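Local coordinates for putative uncharacterized protein (Ustilago maydis, PDB 4GNX) that probably serves as the large subunit of replication protein A, binding single-stranded DNA through several OB-fold domains and holding a structural zinc ion, at residues R21-S26 with P115-E120; T367-M372 with S422-V427; G375-L380 with S389-R394. All blocks are in the same frame, centred on the assembly; numbering follows the deposited sequence.

Contact 1: residues R21-S26 with P115-E120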
loop_
_atom_site.group_PDB
_atom_site.type_symbol
_atom_site.label_atom_id
_atom_site.label_comp_id
_atom_site.label_asym_id
_atom_site.label_seq_id
_atom_site.Cartn_x
_atom_site.Cartn_y
_atom_site.Cartn_z
ATOM N N ARG C 21 -21.615 20.834 14.536
ATOM C CA ARG C 21 -20.412 21.584 14.908
ATOM C C ARG C 21 -19.240 21.292 14.003
ATOM O O ARG C 21 -19.043 20.159 13.584
ATOM C CB ARG C 21 -20.040 21.495 16.398
ATOM C CG ARG C 21 -19.224 20.294 16.826
ATOM C CD ARG C 21 -18.355 20.570 18.054
ATOM N NE ARG C 21 -18.909 21.504 19.043
ATOM C CZ ARG C 21 -19.937 21.248 19.849
ATOM N NH1 ARG C 21 -20.580 20.087 19.778
ATOM N NH2 ARG C 21 -20.339 22.169 20.720
ATOM N N VAL C 22 -18.485 22.338 13.689
ATOM C CA VAL C 22 -17.296 22.221 12.862
ATOM C C VAL C 22 -16.203 21.574 13.685
ATOM O O VAL C 22 -15.768 22.130 14.676
ATOM C CB VAL C 22 -16.776 23.585 12.385
ATOM C CG1 VAL C 22 -15.543 23.376 11.527
ATOM C CG2 VAL C 22 -17.848 24.345 11.612
ATOM N N THR C 23 -15.773 20.388 13.272
ATOM C CA THR C 23 -14.704 19.702 13.969
ATOM C C THR C 23 -13.344 20.047 13.394
ATOM O O THR C 23 -12.363 20.039 14.128
ATOM C CB THR C 23 -14.872 18.202 13.896
ATOM O OG1 THR C 23 -14.859 17.821 12.523
ATOM C CG2 THR C 23 -16.176 17.801 14.539
ATOM N N SER C 24 -13.269 20.326 12.090
ATOM C CA SER C 24 -12.014 20.785 11.484
ATOM C C SER C 24 -12.249 21.567 10.218
ATOM O O SER C 24 -13.271 21.413 9.551
ATOM C CB SER C 24 -11.107 19.615 11.147
ATOM O OG SER C 24 -11.606 18.959 10.000
ATOM N N LYS C 25 -11.266 22.375 9.868
ATOM C CA LYS C 25 -11.381 23.311 8.772
ATOM C C LYS C 25 -10.064 23.345 8.021
ATOM O O LYS C 25 -8.996 23.388 8.617
ATOM C CB LYS C 25 -11.721 24.701 9.329
ATOM C CG LYS C 25 -11.826 25.827 8.299
ATOM C CD LYS C 25 -12.660 27.015 8.798
ATOM C CE LYS C 25 -11.806 28.171 9.305
ATOM N NZ LYS C 25 -12.459 29.505 9.167
ATOM N N SER C 26 -10.132 23.312 6.706
ATOM C CA SER C 26 -8.926 23.314 5.907
ATOM C C SER C 26 -8.413 24.736 5.819
ATOM O O SER C 26 -9.148 25.680 6.097
ATOM C CB SER C 26 -9.260 22.845 4.508
ATOM O OG SER C 26 -9.959 23.872 3.838
ATOM N N PRO C 115 -23.185 16.719 19.874
ATOM C CA PRO C 115 -22.078 16.110 20.608
ATOM C C PRO C 115 -20.791 16.919 20.470
ATOM O O PRO C 115 -20.618 17.661 19.499
ATOM C CB PRO C 115 -21.915 14.741 19.937
ATOM C CG PRO C 115 -23.196 14.500 19.206
ATOM C CD PRO C 115 -23.672 15.852 18.787
ATOM N N GLU C 116 -19.903 16.781 21.445
ATOM C CA GLU C 116 -18.613 17.456 21.400
ATOM C C GLU C 116 -17.502 16.457 21.086
ATOM O O GLU C 116 -17.617 15.265 21.395
ATOM C CB GLU C 116 -18.358 18.250 22.689
ATOM C CG GLU C 116 -19.179 19.529 22.732
ATOM C CD GLU C 116 -19.043 20.321 24.012
ATOM O OE1 GLU C 116 -19.569 19.875 25.054
ATOM O OE2 GLU C 116 -18.436 21.415 23.962
ATOM N N VAL C 117 -16.449 16.944 20.438
ATOM C CA VAL C 117 -15.341 16.091 20.036
ATOM C C VAL C 117 -14.766 15.311 21.217
ATOM O O VAL C 117 -14.344 15.892 22.231
ATOM C CB VAL C 117 -14.245 16.890 19.310
ATOM C CG1 VAL C 117 -14.627 17.082 17.854
ATOM C CG2 VAL C 117 -14.010 18.234 19.989
ATOM N N LYS C 118 -14.781 13.988 21.085
ATOM C CA LYS C 118 -14.230 13.118 22.112
ATOM C C LYS C 118 -12.787 12.798 21.857
ATOM O O LYS C 118 -12.335 12.742 20.722
ATOM C CB LYS C 118 -15.007 11.816 22.192
ATOM C CG LYS C 118 -16.256 11.922 23.036
ATOM C CD LYS C 118 -16.786 10.550 23.400
ATOM C CE LYS C 118 -17.622 10.625 24.669
ATOM N NZ LYS C 118 -17.811 9.294 25.307
ATOM N N TYR C 119 -12.073 12.521 22.923
ATOM C CA TYR C 119 -10.665 12.315 22.787
ATOM C C TYR C 119 -10.288 10.967 23.347
ATOM O O TYR C 119 -10.770 10.570 24.408
ATOM C CB TYR C 119 -9.916 13.447 23.485
ATOM C CG TYR C 119 -9.983 14.777 22.749
ATOM C CD1 TYR C 119 -11.064 15.657 22.925
ATOM C CD2 TYR C 119 -8.963 15.158 21.877
ATOM C CE1 TYR C 119 -11.117 16.875 22.250
ATOM C CE2 TYR C 119 -9.008 16.371 21.204
ATOM C CZ TYR C 119 -10.084 17.225 21.388
ATOM O OH TYR C 119 -10.115 18.424 20.710
ATOM N N GLU C 120 -9.459 10.248 22.603
ATOM C CA GLU C 120 -8.849 9.024 23.098
ATOM C C GLU C 120 -7.346 9.243 23.151
ATOM O O GLU C 120 -6.609 8.955 22.198
ATOM C CB GLU C 120 -9.221 7.818 22.235
ATOM C CG GLU C 120 -10.552 7.170 22.604
ATOM C CD GLU C 120 -11.740 7.691 21.799
ATOM O OE1 GLU C 120 -11.767 8.896 21.456
ATOM O OE2 GLU C 120 -12.664 6.889 21.517
#
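Pro115 offers its carbonyl oxygen to the guanidinium of Arg21. NH1 of Arg21 is the donor to Pro115 O, which lies at the edge of the group and close to its plane; the modelled separation of 2.4 Å is too short to take literally, so the detail of this bond is doubtful. Glu116 follows, and its CG lies over one guanidinium face, off toward the rim, 3.4 Å from Arg21 CZ. At the end of the same side chain, OE2 of Glu116 is 3.8 Å from Arg21 NH2 in a long salt bridge. Because the oxygen stands well out of the guanidinium plane, no N-H points at it and the attraction is probably one of charge only. Val117 then turns its side chain toward strand 17-30, where its CG1 meets Thr23 CG2 at 3.7 Å. With CG1 opposite the carbonyl carbon (chi1 -82°), this branch reaches the threonine methyl, making an apolar patch beside the charged one. Arg21 has a further hold, since its NE is hydrogen-bonded to Asn71 O. The strand belongs to the first OB-fold sheet, with 39-46 on one flank and 73-77 on the other, and the linker leading to strand 135-152 passes beside it; Tyr119 packs on strand 220-224 of the next domain.

Contact 2: residues T367-M372 with S422-V427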
loop_
_atom_site.group_PDB
_atom_site.type_symbol
_atom_site.label_atom_id
_atom_site.label_comp_id
_atom_site.label_asym_id
_atom_site.label_seq_id
_atom_site.Cartn_x
_atom_site.Cartn_y
_atom_site.Cartn_z
ATOM N N THR C 367 21.727 -12.934 -0.153
ATOM C CA THR C 367 21.618 -14.356 0.186
ATOM C C THR C 367 20.176 -14.842 0.196
ATOM O O THR C 367 19.874 -15.899 -0.353
ATOM C CB THR C 367 22.308 -14.709 1.519
ATOM O OG1 THR C 367 23.712 -14.475 1.402
ATOM C CG2 THR C 367 22.099 -16.170 1.859
ATOM N N GLN C 368 19.290 -14.071 0.812
ATOM C CA GLN C 368 17.876 -14.413 0.800
ATOM C C GLN C 368 17.267 -14.206 -0.576
ATOM O O GLN C 368 16.288 -14.852 -0.936
ATOM C CB GLN C 368 17.101 -13.617 1.842
ATOM C CG GLN C 368 17.310 -12.117 1.745
ATOM C CD GLN C 368 16.170 -11.327 2.359
ATOM O OE1 GLN C 368 14.987 -11.683 2.210
ATOM N NE2 GLN C 368 16.515 -10.236 3.052
ATOM N N LEU C 369 17.841 -13.312 -1.358
ATOM C CA LEU C 369 17.334 -13.135 -2.695
ATOM C C LEU C 369 17.625 -14.337 -3.585
ATOM O O LEU C 369 16.979 -14.516 -4.605
ATOM C CB LEU C 369 17.848 -11.837 -3.307
ATOM C CG LEU C 369 16.761 -10.756 -3.339
ATOM C CD1 LEU C 369 16.336 -10.281 -1.952
ATOM C CD2 LEU C 369 17.206 -9.571 -4.165
ATOM N N ILE C 370 18.574 -15.173 -3.174
ATOM C CA ILE C 370 18.977 -16.343 -3.960
ATOM C C ILE C 370 18.771 -17.647 -3.174
ATOM O O ILE C 370 18.691 -18.729 -3.755
ATOM C CB ILE C 370 20.432 -16.185 -4.473
ATOM C CG1 ILE C 370 20.508 -14.977 -5.411
ATOM C CG2 ILE C 370 20.917 -17.435 -5.206
ATOM C CD1 ILE C 370 21.853 -14.302 -5.440
ATOM N N GLY C 371 18.649 -17.529 -1.855
ATOM C CA GLY C 371 18.337 -18.667 -0.987
ATOM C C GLY C 371 19.578 -19.496 -0.779
ATOM O O GLY C 371 19.497 -20.711 -0.590
ATOM N N MET C 372 20.729 -18.826 -0.806
ATOM C CA MET C 372 22.015 -19.492 -0.869
ATOM C C MET C 372 23.127 -18.496 -0.601
ATOM O O MET C 372 23.068 -17.365 -1.071
ATOM C CB MET C 372 22.187 -20.014 -2.272
ATOM C CG MET C 372 22.905 -21.321 -2.363
ATOM S SD MET C 372 23.044 -21.781 -4.089
ATOM C CE MET C 372 21.308 -21.940 -4.522
ATOM N N SER C 422 19.279 -1.931 1.682
ATOM C CA SER C 422 19.686 -2.080 3.065
ATOM C C SER C 422 18.921 -3.227 3.748
ATOM O O SER C 422 19.492 -4.003 4.524
ATOM C CB SER C 422 19.547 -0.755 3.818
ATOM O OG SER C 422 18.248 -0.223 3.691
ATOM N N ARG C 423 17.626 -3.336 3.463
ATOM C CA ARG C 423 16.877 -4.542 3.818
ATOM C C ARG C 423 15.928 -4.910 2.707
ATOM O O ARG C 423 15.373 -4.046 2.055
ATOM C CB ARG C 423 16.097 -4.375 5.124
ATOM C CG ARG C 423 16.081 -5.641 5.975
ATOM C CD ARG C 423 15.066 -5.591 7.113
ATOM N NE ARG C 423 13.777 -6.215 6.770
ATOM C CZ ARG C 423 12.885 -6.655 7.663
ATOM N NH1 ARG C 423 13.138 -6.545 8.968
ATOM N NH2 ARG C 423 11.743 -7.212 7.258
ATOM N N ALA C 424 15.772 -6.203 2.475
ATOM C CA ALA C 424 14.705 -6.704 1.616
ATOM C C ALA C 424 13.860 -7.713 2.392
ATOM O O ALA C 424 14.367 -8.698 2.902
ATOM C CB ALA C 424 15.275 -7.331 0.361
ATOM N N ALA C 425 12.576 -7.441 2.524
ATOM C CA ALA C 425 11.680 -8.380 3.185
ATOM C C ALA C 425 10.708 -8.918 2.155
ATOM O O ALA C 425 10.304 -8.185 1.255
ATOM C CB ALA C 425 10.939 -7.701 4.320
ATOM N N PRO C 426 10.350 -10.208 2.262
ATOM C CA PRO C 426 9.366 -10.778 1.328
ATOM C C PRO C 426 7.986 -10.198 1.631
ATOM O O PRO C 426 7.648 -9.999 2.790
ATOM C CB PRO C 426 9.416 -12.268 1.647
ATOM C CG PRO C 426 9.816 -12.313 3.089
ATOM C CD PRO C 426 10.777 -11.181 3.286
ATOM N N VAL C 427 7.212 -9.898 0.602
ATOM C CA VAL C 427 5.892 -9.291 0.797
ATOM C C VAL C 427 4.944 -10.112 1.679
ATOM O O VAL C 427 4.808 -11.333 1.506
ATOM C CB VAL C 427 5.202 -9.027 -0.556
ATOM C CG1 VAL C 427 3.765 -8.543 -0.346
ATOM C CG2 VAL C 427 6.015 -8.036 -1.403
#
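Ala424 and Gln368 bury the most surface here, and they meet through a hydrogen bond from side chain to backbone. The amide NE2 of Gln368 donates to Ala424 O at 2.6 Å. It approaches in the carbonyl plane, with a C=O...N angle of 146°, whereas the oxygen is tilted out of the glutamine's own amide plane. Gln368 OE1 also lies 3.1 Å from Ala424 O, a pairing of two acceptors that is not a bond, in keeping with the bent N-H...O angle of 136°. CG of Gln368 sits between the backbone N and the carbonyl carbon (chi1 53°), and from there the extended chain carries the amide across to the strand. The Ala424 methyl points toward the helix and touches Leu369 CD1 at 3.9 Å. Leu369 also packs on Leu346 and Tyr400, and Ala424 on Phe402. Ala425 makes backbone hydrogen bonding with Met401 in strand 398-411, while both backbone polar groups of Ala424 turn to helix 363-370: its N-H goes to Asp365 OD1 and its oxygen to Gln368. In this five-stranded antiparallel sheet of order 3-2-1-4-5, curled into a barrel, helix 363-370 follows the third strand and here also meets the fifth; a helix between strands 3 and 4 is characteristic of the OB fold.

Contact 3: residues G375-L380 with S389-R394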
loop_
_atom_site.group_PDB
_atom_site.type_symbol
_atom_site.label_atom_id
_atom_site.label_comp_id
_atom_site.label_asym_id
_atom_site.label_seq_id
_atom_site.Cartn_x
_atom_site.Cartn_y
_atom_site.Cartn_z
ATOM N N GLY C 375 29.152 -18.742 -1.450
ATOM C CA GLY C 375 29.953 -19.959 -1.476
ATOM C C GLY C 375 29.178 -21.114 -2.075
ATOM O O GLY C 375 29.694 -21.839 -2.938
ATOM N N GLU C 376 27.928 -21.270 -1.630
ATOM C CA GLU C 376 27.051 -22.349 -2.095
ATOM C C GLU C 376 26.744 -22.208 -3.594
ATOM O O GLU C 376 26.657 -23.195 -4.339
ATOM C CB GLU C 376 25.745 -22.350 -1.298
ATOM C CG GLU C 376 25.846 -22.723 0.179
ATOM C CD GLU C 376 24.531 -22.515 0.944
ATOM O OE1 GLU C 376 24.093 -21.348 1.099
ATOM O OE2 GLU C 376 23.934 -23.519 1.412
ATOM N N LEU C 377 26.575 -20.968 -4.024
ATOM C CA LEU C 377 26.308 -20.678 -5.412
ATOM C C LEU C 377 27.487 -21.072 -6.285
ATOM O O LEU C 377 27.319 -21.712 -7.328
ATOM C CB LEU C 377 26.033 -19.191 -5.577
ATOM C CG LEU C 377 24.894 -18.795 -6.504
ATOM C CD1 LEU C 377 25.356 -17.597 -7.299
ATOM C CD2 LEU C 377 24.454 -19.920 -7.429
ATOM N N HIS C 378 28.680 -20.678 -5.829
ATOM C CA HIS C 378 29.950 -20.925 -6.507
ATOM C C HIS C 378 30.153 -22.383 -6.786
ATOM O O HIS C 378 30.448 -22.773 -7.907
ATOM C CB HIS C 378 31.083 -20.375 -5.648
ATOM C CG HIS C 378 32.442 -20.551 -6.255
ATOM N ND1 HIS C 378 33.324 -21.455 -5.794
ATOM C CD2 HIS C 378 33.053 -19.917 -7.339
ATOM C CE1 HIS C 378 34.446 -21.407 -6.542
ATOM N NE2 HIS C 378 34.282 -20.461 -7.482
ATOM N N LYS C 379 29.966 -23.200 -5.760
ATOM C CA LYS C 379 30.097 -24.638 -5.876
ATOM C C LYS C 379 29.112 -25.201 -6.901
ATOM O O LYS C 379 29.448 -26.090 -7.690
ATOM C CB LYS C 379 29.851 -25.259 -4.509
ATOM C CG LYS C 379 30.300 -26.698 -4.376
ATOM C CD LYS C 379 29.979 -27.200 -2.982
ATOM C CE LYS C 379 29.558 -28.656 -3.015
ATOM N NZ LYS C 379 28.253 -28.791 -2.308
ATOM N N LEU C 380 27.896 -24.664 -6.882
ATOM C CA LEU C 380 26.833 -25.085 -7.776
ATOM C C LEU C 380 27.196 -24.786 -9.212
ATOM O O LEU C 380 26.864 -25.556 -10.114
ATOM C CB LEU C 380 25.543 -24.378 -7.397
ATOM C CG LEU C 380 24.247 -24.776 -8.119
ATOM C CD1 LEU C 380 23.831 -26.204 -7.793
ATOM C CD2 LEU C 380 23.135 -23.794 -7.762
ATOM N N SER C 389 22.248 -21.360 -13.361
ATOM C CA SER C 389 21.321 -20.379 -13.923
ATOM C C SER C 389 19.858 -20.643 -13.508
ATOM O O SER C 389 19.066 -19.717 -13.421
ATOM C CB SER C 389 21.488 -20.247 -15.437
ATOM O OG SER C 389 20.911 -21.346 -16.101
ATOM N N ALA C 390 19.523 -21.903 -13.231
ATOM C CA ALA C 390 18.237 -22.256 -12.616
ATOM C C ALA C 390 18.056 -21.543 -11.282
ATOM O O ALA C 390 17.008 -20.972 -11.033
ATOM C CB ALA C 390 18.106 -23.761 -12.425
ATOM N N ALA C 391 19.080 -21.566 -10.433
ATOM C CA ALA C 391 19.040 -20.861 -9.147
ATOM C C ALA C 391 18.720 -19.370 -9.302
ATOM O O ALA C 391 17.940 -18.820 -8.526
ATOM C CB ALA C 391 20.343 -21.052 -8.403
ATOM N N LEU C 392 19.319 -18.735 -10.310
ATOM C CA LEU C 392 19.120 -17.321 -10.587
ATOM C C LEU C 392 17.790 -17.077 -11.259
ATOM O O LEU C 392 17.105 -16.110 -10.939
ATOM C CB LEU C 392 20.220 -16.801 -11.503
ATOM C CG LEU C 392 21.634 -16.875 -10.965
ATOM C CD1 LEU C 392 22.607 -16.376 -12.017
ATOM C CD2 LEU C 392 21.732 -16.058 -9.694
ATOM N N HIS C 393 17.455 -17.949 -12.212
ATOM C CA HIS C 393 16.186 -17.904 -12.918
ATOM C C HIS C 393 15.054 -18.092 -11.938
ATOM O O HIS C 393 14.000 -17.479 -12.088
ATOM C CB HIS C 393 16.154 -18.931 -14.059
ATOM C CG HIS C 393 14.836 -18.980 -14.799
ATOM N ND1 HIS C 393 13.861 -19.864 -14.492
ATOM C CD2 HIS C 393 14.338 -18.197 -15.853
ATOM C CE1 HIS C 393 12.793 -19.665 -15.309
ATOM N NE2 HIS C 393 13.086 -18.645 -16.140
ATOM N N ARG C 394 15.291 -18.900 -10.904
ATOM C CA ARG C 394 14.306 -19.203 -9.855
ATOM C C ARG C 394 14.174 -18.050 -8.886
ATOM O O ARG C 394 13.159 -17.922 -8.208
ATOM C CB ARG C 394 14.742 -20.447 -9.076
ATOM C CG ARG C 394 13.690 -21.114 -8.200
ATOM C CD ARG C 394 14.243 -22.359 -7.504
ATOM N NE ARG C 394 14.695 -23.389 -8.449
ATOM C CZ ARG C 394 15.952 -23.829 -8.571
ATOM N NH1 ARG C 394 16.925 -23.350 -7.800
ATOM N NH2 ARG C 394 16.241 -24.762 -9.472
#
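Leu380 lays its CD2 methyl against the CB of Ala391, 4.0 Å away, the nearer of two leucine contacts on that one small side chain. The second comes from Leu377, whose CD2 reaches the same methyl at 4.4 Å. Leu377 and Leu380 stand three residues apart on helix 374-381, so they come up from successive turns on the same side of the helix and share Ala391 as their target. Their routes differ. Leu380 points toward the other helix from its start, and with CG opposite the backbone N (chi1 -174°) its CD2 is brought up to Ala391 CB; Leu377 sets off to one side of the other helix, and only the far end of its branch closes in on 385-395. Ala391, whose CB points toward the first helix, adds little bulk, and its CA lies 8.2 Å from that of Leu377. The surroundings extend the apolar surface: Leu377 also rests on Phe388, which belongs to the second helix, and on Leu306 of strand 290-310, and Leu392 packs on Leu306 too, so both helices are set against that strand. On a different side of helix 385-395 the ring of His393 stacks on His110 of another protein chain and packs on a phosphate of the bound DNA. Between residues 375-380 and 389-394 the contact is made of methyl groups, two leucines on one alanine, with no polar bond between them. Such packing rests on shape and on the exclusion of water, and fixes no direction.

In the fold
Contacts 2 and 3 belong to one OB-fold domain, their centres about 15 Å apart, and contact 3 is nested in the chain loop that contact 2 closes. Met372, just past helix 363-370, joins them: its SD is 3.6 Å from Leu377 N, and its CE lies 4.1 Å from Ala391 CB. Contact 1 comes earlier in the chain and on the opposite side of its centre, about 45 Å from contact 2 and 60 Å from contact 3 between centres, touching neither. At their nearest atoms contacts 1 and 2 lie about 6 Å from the bound DNA, without touching it, and contact 3 about 4 Å, consistent with single-stranded DNA running past successive OB domains.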